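Local coordinates for protein putative methylase (Clostridium difficile, PDB 3LDU) that probably methylates guanine bases of ribosomal RNA and binds GTP in its methyltransferase domain, at residues A[56-61]-A[187-192]. Numbering follows the deposited sequence. Where two conformers were deposited one is given.
Sequences LRCAER and LIYLTP
A cysteine sulfur lies at the rim of a tyrosine ring instead of over its face: Cys58 SG is 3.7 Å from Tyr189 CD2 and 3.8 Å from Tyr189 CE2, and the line from sulfur to ring centroid runs 83° off the ring normal. Small and polarisable, the thiol suits a place beside ring C-H groups, whose slight positive charge probably attracts sulfur. Tyr189, on helix 181-189, reaches across to the loop of residues 56-61, the CA atoms of Cys58 and Tyr189 being 9.5 Å apart. Its phenol oxygen lands on the arm of Arg57, with Tyr189 OH 3.1 Å from Arg57 CD and 3.2 Å from Arg57 NE, at the guanidinium edge and in its plane. The ring and guanidinium planes stand 67° apart, which excludes a parallel stack. Arg57 CG is anti to the carbonyl carbon (chi1 -51°), and the long aliphatic arm, extended beyond it, suits arginine to pass the hydroxyl while Arg57 NH1 is hydrogen-bonded to Met220 O. Glu24 of helix 18-27 ties the elements together: it is hydrogen-bonded to Tyr189 OH and to the backbone N of both Arg57 and Cys58. The contact thus joins the ferredoxin-like region to the methyltransferase region; the nearby carboxylate and guanidinium would probably polarise the phenol, which combines a C-H edge for sulfur with a polar end for Glu24 and the arm of Arg57.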
loop_
_atom_site.group_PDB
_atom_site.type_symbol
_atom_site.label_atom_id
_atom_site.label_comp_id
_atom_site.label_asym_id
_atom_site.label_seq_id
_atom_site.Cartn_x
_atom_site.Cartn_y
_atom_site.Cartn_z
ATOM N N LEU A 56 -3.936 -7.654 1.559
ATOM C CA LEU A 56 -2.629 -6.994 1.475
ATOM C C LEU A 56 -2.701 -5.507 1.856
ATOM O O LEU A 56 -3.446 -4.734 1.237
ATOM C CB LEU A 56 -2.036 -7.171 0.066
ATOM C CG LEU A 56 -1.755 -8.617 -0.323
ATOM C CD1 LEU A 56 -1.234 -8.660 -1.770
ATOM C CD2 LEU A 56 -0.754 -9.266 0.634
ATOM N N ARG A 57 -1.922 -5.112 2.869
ATOM C CA ARG A 57 -1.906 -3.731 3.362
ATOM C C ARG A 57 -0.815 -2.881 2.734
ATOM O O ARG A 57 -0.894 -1.657 2.773
ATOM C CB ARG A 57 -1.725 -3.709 4.881
ATOM C CG ARG A 57 -2.691 -4.602 5.621
ATOM C CD ARG A 57 -2.540 -4.491 7.123
ATOM N NE ARG A 57 -3.250 -5.570 7.809
ATOM C CZ ARG A 57 -4.490 -5.470 8.264
ATOM N NH1 ARG A 57 -5.171 -4.331 8.107
ATOM N NH2 ARG A 57 -5.055 -6.509 8.861
ATOM N N CYS A 58 0.195 -3.525 2.149
ATOM C CA CYS A 58 1.335 -2.793 1.582
ATOM C C CYS A 58 1.397 -2.792 0.053
ATOM O O CYS A 58 2.300 -2.215 -0.542
ATOM C CB CYS A 58 2.636 -3.326 2.173
ATOM S SG CYS A 58 2.744 -3.009 3.967
ATOM N N ALA A 59 0.429 -3.453 -0.579
ATOM C CA ALA A 59 0.345 -3.473 -2.036
ATOM C C ALA A 59 -0.397 -2.246 -2.530
ATOM O O ALA A 59 -1.406 -1.862 -1.950
ATOM C CB ALA A 59 -0.395 -4.739 -2.501
ATOM N N GLU A 60 0.069 -1.647 -3.620
ATOM C CA GLU A 60 -0.657 -0.508 -4.179
ATOM C C GLU A 60 -1.793 -0.989 -5.073
ATOM O O GLU A 60 -2.741 -0.250 -5.320
ATOM C CB GLU A 60 0.263 0.406 -4.983
ATOM C CG GLU A 60 1.383 1.013 -4.169
ATOM C CD GLU A 60 0.876 1.906 -3.047
ATOM O OE1 GLU A 60 -0.090 2.670 -3.270
ATOM O OE2 GLU A 60 1.469 1.854 -1.948
ATOM N N ARG A 61 -1.668 -2.222 -5.559
ATOM C CA ARG A 61 -2.746 -2.869 -6.294
ATOM C C ARG A 61 -2.353 -4.293 -6.635
ATOM O O ARG A 61 -1.282 -4.762 -6.244
ATOM C CB ARG A 61 -3.171 -2.080 -7.538
ATOM C CG ARG A 61 -2.039 -1.722 -8.475
ATOM C CD ARG A 61 -2.568 -1.017 -9.715
ATOM N NE ARG A 61 -3.186 0.273 -9.411
ATOM C CZ ARG A 61 -4.495 0.473 -9.309
ATOM N NH1 ARG A 61 -4.965 1.686 -9.035
ATOM N NH2 ARG A 61 -5.334 -0.538 -9.481
ATOM N N LEU A 187 5.115 0.891 7.985
ATOM C CA LEU A 187 5.804 1.408 9.168
ATOM C C LEU A 187 5.489 0.533 10.385
ATOM O O LEU A 187 6.389 0.133 11.109
ATOM C CB LEU A 187 5.386 2.853 9.424
ATOM C CG LEU A 187 6.246 4.013 8.925
ATOM C CD1 LEU A 187 7.033 3.715 7.647
ATOM C CD2 LEU A 187 5.438 5.315 8.833
ATOM N N ILE A 188 4.205 0.233 10.604
ATOM C CA ILE A 188 3.831 -0.618 11.725
ATOM C C ILE A 188 4.546 -1.973 11.656
ATOM O O ILE A 188 5.075 -2.475 12.652
ATOM C CB ILE A 188 2.318 -0.890 11.782
ATOM C CG1 ILE A 188 1.509 0.415 11.760
ATOM C CG2 ILE A 188 1.980 -1.708 13.039
ATOM C CD1 ILE A 188 1.930 1.402 12.828
ATOM N N TYR A 189 4.521 -2.571 10.467
ATOM C CA TYR A 189 5.134 -3.872 10.237
ATOM C C TYR A 189 6.643 -3.885 10.497
ATOM O O TYR A 189 7.222 -4.946 10.784
ATOM C CB TYR A 189 4.884 -4.290 8.789
ATOM C CG TYR A 189 3.510 -4.844 8.480
ATOM C CD1 TYR A 189 2.781 -5.569 9.420
ATOM C CD2 TYR A 189 2.969 -4.695 7.214
ATOM C CE1 TYR A 189 1.522 -6.106 9.083
ATOM C CE2 TYR A 189 1.734 -5.217 6.884
ATOM C CZ TYR A 189 1.022 -5.917 7.814
ATOM O OH TYR A 189 -0.202 -6.428 7.444
ATOM N N LEU A 190 7.282 -2.723 10.353
ATOM C CA LEU A 190 8.720 -2.606 10.598
ATOM C C LEU A 190 9.055 -2.525 12.083
ATOM O O LEU A 190 10.219 -2.531 12.454
ATOM C CB LEU A 190 9.316 -1.398 9.866
ATOM C CG LEU A 190 9.499 -1.575 8.361
ATOM C CD1 LEU A 190 9.659 -0.245 7.633
ATOM C CD2 LEU A 190 10.677 -2.496 8.072
ATOM N N THR A 191 8.033 -2.453 12.931
ATOM C CA THR A 191 8.242 -2.415 14.374
ATOM C C THR A 191 7.746 -3.697 15.033
ATOM O O THR A 191 7.025 -4.489 14.415
ATOM C CB THR A 191 7.470 -1.248 15.021
ATOM O OG1 THR A 191 6.087 -1.610 15.149
ATOM C CG2 THR A 191 7.627 0.031 14.198
ATOM N N PRO A 192 8.126 -3.908 16.297
ATOM C CA PRO A 192 7.642 -5.078 17.038
ATOM C C PRO A 192 6.297 -4.846 17.717
ATOM O O PRO A 192 5.877 -5.686 18.508
ATOM C CB PRO A 192 8.723 -5.297 18.106
ATOM C CG PRO A 192 9.816 -4.297 17.810
ATOM C CD PRO A 192 9.204 -3.210 17.018
#